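Local coordinates for dihydropteroate synthase (Anaplasma phagocytophilum, PDB 6UCZ), which probably catalyses, in folate biosynthesis, the condensation of a 6-hydroxymethyl-dihydropterin diphosphate with p-aminobenzoate to form dihydropteroate, at residues L97-H105 / L125-N133; Q86-L97 / I113-A124. All coordinates share one frame; numbering follows the deposited sequence.

How the contacts relate
Contacts 1 and 2 lie side by side on one flank of the TIM barrel, their centres about 11 Å apart. They share L97, whose side chain meets L127 and V129 in contact 1 and A124 in contact 2, and both draw on helix 118-127. Backbone pairing joins them as well: strands 110-115 and 131-134 are neighbours in the parallel sheet, with N133 N 2.8 Å from I113 O and I113 N 3.0 Å from Y131 O. Each contact sends one residue to the bound pterin monophosphate: N133, with two hydrogen bonds, from contact 1, and D114 from contact 2. D205, K241 and R274 add further hydrogen bonds to those of N133.

Contact 1: L97-H105 / L125-N133; sequences LPEIIRIAH and LKLGVDYIN. With PMM (pterin-6-yl-methyl-monophosphate), chain C.
Segment 97-105, on helix 97-106, runs past the end of helix 118-127 and the turn after it, P98 CA lying 6.4 Å from L127 CA and I101 CA 6.7 Å from V129 CA. G128, in a Schellman motif with positive phi, turns the chain toward strand 131-134. The apolar part centres on I101: its CD1 is 3.6 Å from both L127 CB and V129 CG1, with the L127 side chain crossing at about a right angle. L127 CD1 lies 3.9 Å from L97 CB and also touches the P98 ring. One helical turn after I101, CG of H105 stands anti to the carbonyl carbon (chi1 -75°), which turns the ring toward D130. The two side chains come from opposite directions, and NE2 donates to the syn lone pair of D130 OD2 (2.8 Å, 157°), which lies at the ring edge although the ring and carboxylate planes are 60° apart. V111 N is a second donor to OD2; H105 CE1 comes 3.0 Å from G128 O. N133 OD1 accepts from pterin N2, and its ND2 donates to N1. Such a helix-turn-strand connection, with a ligand-binding residue on its strand, is characteristic of the TIM-barrel dihydropteroate synthases.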
# COMPACT_ATOMS: atom_id res chain seq x y z
N LEU A 97 0.93 -17.54 4.85
CA LEU A 97 0.55 -16.49 5.79
C LEU A 97 0.71 -16.89 7.26
O LEU A 97 1.15 -16.04 8.05
CB LEU A 97 -0.88 -16.04 5.46
CG LEU A 97 -1.35 -14.62 5.77
CD1 LEU A 97 -0.34 -13.60 5.24
CD2 LEU A 97 -2.72 -14.39 5.13
N PRO A 98 0.39 -18.12 7.70
CA PRO A 98 0.64 -18.46 9.11
C PRO A 98 2.11 -18.34 9.52
O PRO A 98 2.40 -17.81 10.60
CB PRO A 98 0.14 -19.90 9.22
CG PRO A 98 -0.87 -20.04 8.16
CD PRO A 98 -0.32 -19.21 7.01
N GLU A 99 3.04 -18.83 8.70
CA GLU A 99 4.45 -18.75 9.06
C GLU A 99 4.95 -17.31 9.01
O GLU A 99 5.71 -16.89 9.88
CB GLU A 99 5.30 -19.65 8.16
CG GLU A 99 5.62 -21.01 8.75
CD GLU A 99 6.39 -20.93 10.07
OE1 GLU A 99 7.63 -20.76 10.04
OE2 GLU A 99 5.74 -21.02 11.13
N ILE A 100 4.53 -16.55 8.00
CA ILE A 100 4.92 -15.15 7.90
C ILE A 100 4.43 -14.38 9.11
O ILE A 100 5.17 -13.57 9.69
CB ILE A 100 4.39 -14.54 6.58
CG1 ILE A 100 5.12 -15.14 5.38
CG2 ILE A 100 4.48 -13.00 6.59
CD1 ILE A 100 4.46 -14.84 4.04
N ILE A 101 3.19 -14.63 9.53
CA ILE A 101 2.66 -13.95 10.71
C ILE A 101 3.45 -14.34 11.96
O ILE A 101 3.77 -13.48 12.79
CB ILE A 101 1.15 -14.27 10.86
CG1 ILE A 101 0.36 -13.58 9.76
CG2 ILE A 101 0.64 -13.87 12.25
CD1 ILE A 101 -1.05 -14.14 9.61
N ARG A 102 3.78 -15.62 12.10
CA ARG A 102 4.54 -16.07 13.27
C ARG A 102 5.93 -15.45 13.29
O ARG A 102 6.41 -14.97 14.33
CB ARG A 102 4.64 -17.59 13.30
CG ARG A 102 5.24 -18.14 14.60
CD ARG A 102 5.51 -19.63 14.50
NE ARG A 102 6.59 -19.91 13.56
CZ ARG A 102 7.88 -19.92 13.87
NH1 ARG A 102 8.28 -19.69 15.12
NH2 ARG A 102 8.78 -20.16 12.93
N ILE A 103 6.62 -15.48 12.15
CA ILE A 103 7.98 -14.96 12.09
C ILE A 103 7.99 -13.45 12.27
O ILE A 103 8.83 -12.90 12.99
CB ILE A 103 8.64 -15.40 10.77
CG1 ILE A 103 8.80 -16.92 10.74
CG2 ILE A 103 9.99 -14.73 10.58
CD1 ILE A 103 8.92 -17.50 9.35
N ALA A 104 7.03 -12.75 11.65
CA ALA A 104 6.96 -11.30 11.79
C ALA A 104 6.63 -10.90 13.22
O ALA A 104 7.30 -10.04 13.81
CB ALA A 104 5.95 -10.71 10.81
N HIS A 105 5.58 -11.50 13.80
CA HIS A 105 5.18 -11.10 15.15
C HIS A 105 6.27 -11.43 16.16
O HIS A 105 6.49 -10.66 17.10
CB HIS A 105 3.86 -11.77 15.53
CG HIS A 105 2.67 -11.15 14.85
ND1 HIS A 105 1.39 -11.62 15.01
CD2 HIS A 105 2.59 -10.10 14.00
CE1 HIS A 105 0.56 -10.89 14.29
NE2 HIS A 105 1.26 -9.95 13.67
N LEU A 125 -7.29 -11.94 8.59
CA LEU A 125 -7.47 -11.39 9.93
C LEU A 125 -7.62 -12.49 10.97
O LEU A 125 -7.09 -12.38 12.08
CB LEU A 125 -8.68 -10.45 9.94
CG LEU A 125 -8.40 -9.09 9.28
CD1 LEU A 125 -9.69 -8.33 8.97
CD2 LEU A 125 -7.49 -8.27 10.17
N LYS A 126 -8.33 -13.57 10.62
CA LYS A 126 -8.41 -14.70 11.55
C LYS A 126 -7.04 -15.30 11.80
O LYS A 126 -6.77 -15.78 12.91
CB LYS A 126 -9.38 -15.76 11.02
CG LYS A 126 -10.84 -15.42 11.24
CD LYS A 126 -11.76 -16.27 10.38
CE LYS A 126 -13.20 -15.81 10.53
NZ LYS A 126 -14.10 -16.46 9.54
N LEU A 127 -6.14 -15.26 10.81
CA LEU A 127 -4.80 -15.78 11.05
C LEU A 127 -3.96 -14.84 11.91
O LEU A 127 -2.96 -15.28 12.48
CB LEU A 127 -4.09 -16.06 9.73
CG LEU A 127 -4.62 -17.23 8.91
CD1 LEU A 127 -3.79 -17.40 7.65
CD2 LEU A 127 -4.61 -18.50 9.77
N GLY A 128 -4.35 -13.58 12.01
CA GLY A 128 -3.66 -12.67 12.90
C GLY A 128 -2.99 -11.47 12.26
O GLY A 128 -2.15 -10.85 12.91
N VAL A 129 -3.32 -11.13 11.00
CA VAL A 129 -2.68 -9.96 10.40
C VAL A 129 -3.16 -8.69 11.10
O VAL A 129 -4.18 -8.66 11.79
CB VAL A 129 -2.89 -9.85 8.87
CG1 VAL A 129 -2.39 -11.10 8.16
CG2 VAL A 129 -4.35 -9.55 8.50
N ASP A 130 -2.36 -7.64 10.94
CA ASP A 130 -2.55 -6.37 11.63
C ASP A 130 -3.21 -5.30 10.78
O ASP A 130 -3.83 -4.39 11.33
CB ASP A 130 -1.20 -5.84 12.13
CG ASP A 130 -0.50 -6.84 13.03
OD1 ASP A 130 -0.85 -6.89 14.21
OD2 ASP A 130 0.37 -7.59 12.54
N TYR A 131 -3.08 -5.38 9.46
CA TYR A 131 -3.64 -4.39 8.55
C TYR A 131 -4.39 -5.08 7.43
O TYR A 131 -3.94 -6.12 6.94
CB TYR A 131 -2.56 -3.50 7.88
CG TYR A 131 -1.63 -2.72 8.77
CD1 TYR A 131 -0.56 -3.33 9.41
CD2 TYR A 131 -1.79 -1.35 8.92
CE1 TYR A 131 0.31 -2.59 10.22
CE2 TYR A 131 -0.94 -0.61 9.71
CZ TYR A 131 0.11 -1.23 10.36
OH TYR A 131 0.94 -0.47 11.14
N ILE A 132 -5.49 -4.48 7.01
CA ILE A 132 -6.02 -4.69 5.66
C ILE A 132 -5.45 -3.60 4.77
O ILE A 132 -5.68 -2.40 5.00
CB ILE A 132 -7.55 -4.65 5.62
CG1 ILE A 132 -8.18 -5.60 6.65
CG2 ILE A 132 -8.03 -5.00 4.20
CD1 ILE A 132 -9.68 -5.42 6.73
N ASN A 133 -4.71 -3.99 3.75
CA ASN A 133 -4.29 -3.04 2.72
C ASN A 133 -5.31 -3.18 1.60
O ASN A 133 -5.13 -3.94 0.65
CB ASN A 133 -2.86 -3.31 2.26
CG ASN A 133 -2.45 -2.44 1.10
OD1 ASN A 133 -3.10 -1.44 0.79
ND2 ASN A 133 -1.39 -2.85 0.42
N5 PMM C . 0.51 -0.62 -5.40
C6 PMM C . 0.41 -1.90 -5.78
C7 PMM C . -0.23 -2.83 -4.99
N8 PMM C . -0.80 -2.56 -3.81
N1 PMM C . -1.27 -1.00 -2.21
C2 PMM C . -1.22 0.25 -1.78
N2 PMM C . -1.79 0.58 -0.61
N3 PMM C . -0.61 1.26 -2.48
C4 PMM C . -0.00 1.12 -3.70
O4 PMM C . 0.50 2.08 -4.28
C4A PMM C . -0.04 -0.26 -4.22
C8A PMM C . -0.70 -1.28 -3.44
C9 PMM C . 0.98 -2.22 -7.14
O10 PMM C . 2.42 -2.16 -7.07
PA PMM C . 3.35 -3.49 -7.14
O1P PMM C . 4.78 -2.94 -7.26
O2P PMM C . 3.03 -4.20 -8.45
O3P PMM C . 3.13 -4.33 -5.93

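Contact 2: Q86-L97 / I113-A124; sequences QEEEWSRLKEVL and IDTRNAKTAELA. With PMM (pterin-6-yl-methyl-monophosphate), chain C.
Helices 86-93 and 118-124 run nearly parallel, 25° apart with axes 9.7 Å from each other at closest approach, and strand 113-115 runs roughly antiparallel to the first. T120 fits as a knob among Q86, E89, W90 and L93. Its OG1 donates to E89 OE1 (2.6 Å) and accepts from Q86 NE2 (3.0 Å). N117 ND2 gives OE1 a second, nearly straight bond (2.9 Å) from the opposite face of the carboxylate. The extended E89 chain, with CG anti to the backbone N (chi1 178°), brings OE2 to T115 OG1, which donates to it on the syn side (2.8 Å). Water 2 donates to OE2 too and accepts from R116 N. T115 OG1 in turn accepts from N117 N, forming an ST turn. L123 CD1 makes a CH-pi contact over one face of W90, 3.4 Å from the centroid of its five-membered ring, while K94 CB is over the opposite face. Deeper, L93 CD1 meets I113 CD1 (3.7 Å). D114 OD2 lies 2.9 Å from PMM N8 and forms a salt bridge with R274, while OD1 accepts from Q135. Two neighbouring outer helices of a TIM barrel here pack over a strand whose C-terminal end enters the pterin pocket.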
# COMPACT_ATOMS: atom_id res chain seq x y z
N GLN A 86 -11.17 -14.79 -5.81
CA GLN A 86 -10.83 -14.73 -4.39
C GLN A 86 -10.37 -16.09 -3.87
O GLN A 86 -9.49 -16.16 -3.00
CB GLN A 86 -12.04 -14.25 -3.58
CG GLN A 86 -11.80 -14.06 -2.08
CD GLN A 86 -11.89 -15.37 -1.28
OE1 GLN A 86 -12.64 -16.27 -1.65
NE2 GLN A 86 -11.10 -15.47 -0.20
N GLU A 87 -10.95 -17.18 -4.39
CA GLU A 87 -10.58 -18.51 -3.92
C GLU A 87 -9.16 -18.87 -4.35
O GLU A 87 -8.38 -19.42 -3.56
CB GLU A 87 -11.56 -19.56 -4.44
CG GLU A 87 -12.96 -19.50 -3.84
CD GLU A 87 -13.89 -18.54 -4.57
OE1 GLU A 87 -13.43 -17.85 -5.50
OE2 GLU A 87 -15.09 -18.50 -4.23
N GLU A 88 -8.81 -18.60 -5.61
CA GLU A 88 -7.43 -18.80 -6.04
C GLU A 88 -6.48 -17.91 -5.25
O GLU A 88 -5.40 -18.35 -4.85
CB GLU A 88 -7.33 -18.55 -7.54
CG GLU A 88 -8.07 -19.61 -8.32
CD GLU A 88 -8.39 -19.20 -9.74
OE1 GLU A 88 -8.11 -18.03 -10.10
OE2 GLU A 88 -8.93 -20.05 -10.49
N GLU A 89 -6.88 -16.67 -5.01
CA GLU A 89 -6.06 -15.76 -4.21
C GLU A 89 -5.76 -16.37 -2.85
O GLU A 89 -4.61 -16.39 -2.40
CB GLU A 89 -6.77 -14.42 -4.05
CG GLU A 89 -6.01 -13.42 -3.19
CD GLU A 89 -6.86 -12.23 -2.81
OE1 GLU A 89 -8.07 -12.43 -2.58
OE2 GLU A 89 -6.34 -11.09 -2.75
N TRP A 90 -6.79 -16.90 -2.18
CA TRP A 90 -6.62 -17.42 -0.83
C TRP A 90 -5.77 -18.68 -0.81
O TRP A 90 -4.99 -18.88 0.12
CB TRP A 90 -7.97 -17.69 -0.16
CG TRP A 90 -7.76 -18.14 1.25
CD1 TRP A 90 -8.10 -19.35 1.79
CD2 TRP A 90 -7.08 -17.41 2.29
NE1 TRP A 90 -7.71 -19.40 3.11
CE2 TRP A 90 -7.08 -18.23 3.44
CE3 TRP A 90 -6.51 -16.13 2.37
CZ2 TRP A 90 -6.51 -17.81 4.65
CZ3 TRP A 90 -5.94 -15.73 3.57
CH2 TRP A 90 -5.95 -16.57 4.69
N SER A 91 -5.91 -19.55 -1.82
CA SER A 91 -5.09 -20.76 -1.84
C SER A 91 -3.60 -20.44 -1.95
O SER A 91 -2.76 -21.22 -1.48
CB SER A 91 -5.54 -21.71 -2.96
OG SER A 91 -5.15 -21.24 -4.23
N ARG A 92 -3.23 -19.31 -2.57
CA ARG A 92 -1.82 -18.94 -2.59
C ARG A 92 -1.36 -18.42 -1.24
O ARG A 92 -0.20 -18.63 -0.86
CB ARG A 92 -1.54 -17.86 -3.65
CG ARG A 92 -1.76 -18.25 -5.09
CD ARG A 92 -1.66 -17.00 -5.97
NE ARG A 92 -1.78 -17.28 -7.40
CZ ARG A 92 -1.54 -16.40 -8.36
NH1 ARG A 92 -1.67 -16.75 -9.63
NH2 ARG A 92 -1.19 -15.15 -8.06
N LEU A 93 -2.25 -17.78 -0.48
CA LEU A 93 -1.87 -17.12 0.75
C LEU A 93 -1.87 -18.07 1.95
O LEU A 93 -1.04 -17.90 2.86
CB LEU A 93 -2.82 -15.95 1.03
CG LEU A 93 -2.81 -14.79 0.02
CD1 LEU A 93 -4.06 -13.92 0.14
CD2 LEU A 93 -1.55 -13.96 0.17
N LYS A 94 -2.77 -19.06 1.99
CA LYS A 94 -2.98 -19.83 3.21
C LYS A 94 -1.78 -20.71 3.55
O LYS A 94 -1.63 -21.10 4.71
CB LYS A 94 -4.26 -20.68 3.12
CG LYS A 94 -4.18 -21.88 2.18
CD LYS A 94 -5.43 -22.74 2.28
CE LYS A 94 -5.43 -23.85 1.24
NZ LYS A 94 -6.59 -24.77 1.41
N GLU A 95 -0.93 -21.02 2.58
CA GLU A 95 0.24 -21.84 2.85
C GLU A 95 1.38 -21.03 3.46
O GLU A 95 2.22 -21.58 4.17
CB GLU A 95 0.73 -22.50 1.55
CG GLU A 95 -0.28 -23.39 0.86
CD GLU A 95 -0.60 -24.65 1.64
OE1 GLU A 95 0.25 -25.09 2.45
OE2 GLU A 95 -1.70 -25.19 1.44
N VAL A 96 1.43 -19.73 3.19
CA VAL A 96 2.55 -18.91 3.62
C VAL A 96 2.18 -17.97 4.77
O VAL A 96 3.04 -17.66 5.60
CB VAL A 96 3.11 -18.10 2.43
CG1 VAL A 96 3.38 -19.01 1.27
CG2 VAL A 96 2.13 -17.01 2.02
N LEU A 97 0.93 -17.54 4.85
CA LEU A 97 0.55 -16.49 5.79
C LEU A 97 0.71 -16.89 7.26
O LEU A 97 1.15 -16.04 8.05
CB LEU A 97 -0.88 -16.04 5.46
CG LEU A 97 -1.35 -14.62 5.77
CD1 LEU A 97 -0.34 -13.60 5.24
CD2 LEU A 97 -2.72 -14.39 5.13
N ILE A 113 -2.42 -7.46 4.78
CA ILE A 113 -2.95 -8.28 3.69
C ILE A 113 -3.35 -7.35 2.55
O ILE A 113 -4.24 -6.50 2.71
CB ILE A 113 -4.11 -9.18 4.15
CG1 ILE A 113 -4.69 -9.98 2.96
CG2 ILE A 113 -5.23 -8.41 4.85
CD1 ILE A 113 -3.69 -10.88 2.28
N ASP A 114 -2.68 -7.48 1.41
CA ASP A 114 -2.94 -6.64 0.25
C ASP A 114 -3.98 -7.38 -0.58
O ASP A 114 -3.65 -8.34 -1.28
CB ASP A 114 -1.66 -6.36 -0.53
CG ASP A 114 -1.87 -5.42 -1.71
OD1 ASP A 114 -3.03 -5.13 -2.10
OD2 ASP A 114 -0.85 -4.94 -2.24
N THR A 115 -5.24 -6.96 -0.48
CA THR A 115 -6.31 -7.63 -1.19
C THR A 115 -7.42 -6.63 -1.46
O THR A 115 -7.59 -5.65 -0.73
CB THR A 115 -6.86 -8.83 -0.40
OG1 THR A 115 -7.91 -9.46 -1.14
CG2 THR A 115 -7.43 -8.37 0.94
N ARG A 116 -8.18 -6.89 -2.52
CA ARG A 116 -9.42 -6.18 -2.75
C ARG A 116 -10.65 -6.96 -2.29
O ARG A 116 -11.76 -6.43 -2.37
CB ARG A 116 -9.55 -5.84 -4.24
CG ARG A 116 -9.98 -7.00 -5.11
CD ARG A 116 -9.95 -6.61 -6.56
NE ARG A 116 -8.57 -6.48 -7.02
CZ ARG A 116 -8.19 -6.47 -8.29
NH1 ARG A 116 -9.09 -6.59 -9.26
NH2 ARG A 116 -6.90 -6.34 -8.59
N ASN A 117 -10.48 -8.19 -1.79
CA ASN A 117 -11.59 -9.10 -1.47
C ASN A 117 -11.81 -9.18 0.04
O ASN A 117 -10.90 -9.56 0.78
CB ASN A 117 -11.32 -10.50 -2.02
CG ASN A 117 -11.22 -10.53 -3.52
OD1 ASN A 117 -12.08 -9.99 -4.21
ND2 ASN A 117 -10.19 -11.17 -4.05
N ALA A 118 -13.04 -8.90 0.48
CA ALA A 118 -13.34 -8.90 1.91
C ALA A 118 -13.12 -10.28 2.53
O ALA A 118 -12.64 -10.38 3.67
CB ALA A 118 -14.77 -8.43 2.15
N LYS A 119 -13.47 -11.35 1.81
CA LYS A 119 -13.29 -12.69 2.36
C LYS A 119 -11.82 -13.00 2.62
O LYS A 119 -11.48 -13.60 3.65
CB LYS A 119 -13.87 -13.74 1.40
CG LYS A 119 -13.82 -15.17 1.93
CD LYS A 119 -14.35 -15.32 3.35
CE LYS A 119 -15.86 -15.45 3.38
NZ LYS A 119 -16.30 -16.18 4.61
N THR A 120 -10.94 -12.59 1.71
CA THR A 120 -9.52 -12.79 1.94
C THR A 120 -9.05 -11.99 3.15
O THR A 120 -8.30 -12.51 3.98
CB THR A 120 -8.73 -12.43 0.68
OG1 THR A 120 -8.96 -13.44 -0.31
CG2 THR A 120 -7.23 -12.30 0.99
N ALA A 121 -9.50 -10.74 3.27
CA ALA A 121 -9.14 -9.96 4.45
C ALA A 121 -9.64 -10.64 5.72
O ALA A 121 -8.91 -10.70 6.71
CB ALA A 121 -9.71 -8.54 4.34
N GLU A 122 -10.87 -11.18 5.68
CA GLU A 122 -11.42 -11.85 6.85
C GLU A 122 -10.61 -13.08 7.22
O GLU A 122 -10.35 -13.33 8.41
CB GLU A 122 -12.88 -12.23 6.57
CG GLU A 122 -13.54 -13.04 7.66
CD GLU A 122 -14.95 -13.41 7.30
OE1 GLU A 122 -15.20 -13.72 6.12
OE2 GLU A 122 -15.82 -13.39 8.20
N LEU A 123 -10.22 -13.89 6.23
CA LEU A 123 -9.44 -15.08 6.54
C LEU A 123 -8.06 -14.71 7.05
O LEU A 123 -7.57 -15.30 8.02
CB LEU A 123 -9.34 -15.97 5.30
CG LEU A 123 -10.64 -16.70 4.94
CD1 LEU A 123 -10.49 -17.49 3.66
CD2 LEU A 123 -11.10 -17.60 6.09
N ALA A 124 -7.44 -13.70 6.44
CA ALA A 124 -6.13 -13.25 6.89
C ALA A 124 -6.22 -12.69 8.30
O ALA A 124 -5.35 -12.95 9.14
CB ALA A 124 -5.57 -12.21 5.92
N5 PMM C . 0.51 -0.62 -5.40
C6 PMM C . 0.41 -1.90 -5.78
C7 PMM C . -0.23 -2.83 -4.99
N8 PMM C . -0.80 -2.56 -3.81
N1 PMM C . -1.27 -1.00 -2.21
C2 PMM C . -1.22 0.25 -1.78
N2 PMM C . -1.79 0.58 -0.61
N3 PMM C . -0.61 1.26 -2.48
C4 PMM C . -0.00 1.12 -3.70
O4 PMM C . 0.50 2.08 -4.28
C4A PMM C . -0.04 -0.26 -4.22
C8A PMM C . -0.70 -1.28 -3.44
C9 PMM C . 0.98 -2.22 -7.14
O10 PMM C . 2.42 -2.16 -7.07
PA PMM C . 3.35 -3.49 -7.14
O1P PMM C . 4.78 -2.94 -7.26
O2P PMM C . 3.03 -4.20 -8.45
O3P PMM C . 3.13 -4.33 -5.93
O HOH W 1 -3.66 -10.79 -2.11
O HOH W 2 -6.98 -8.94 -4.33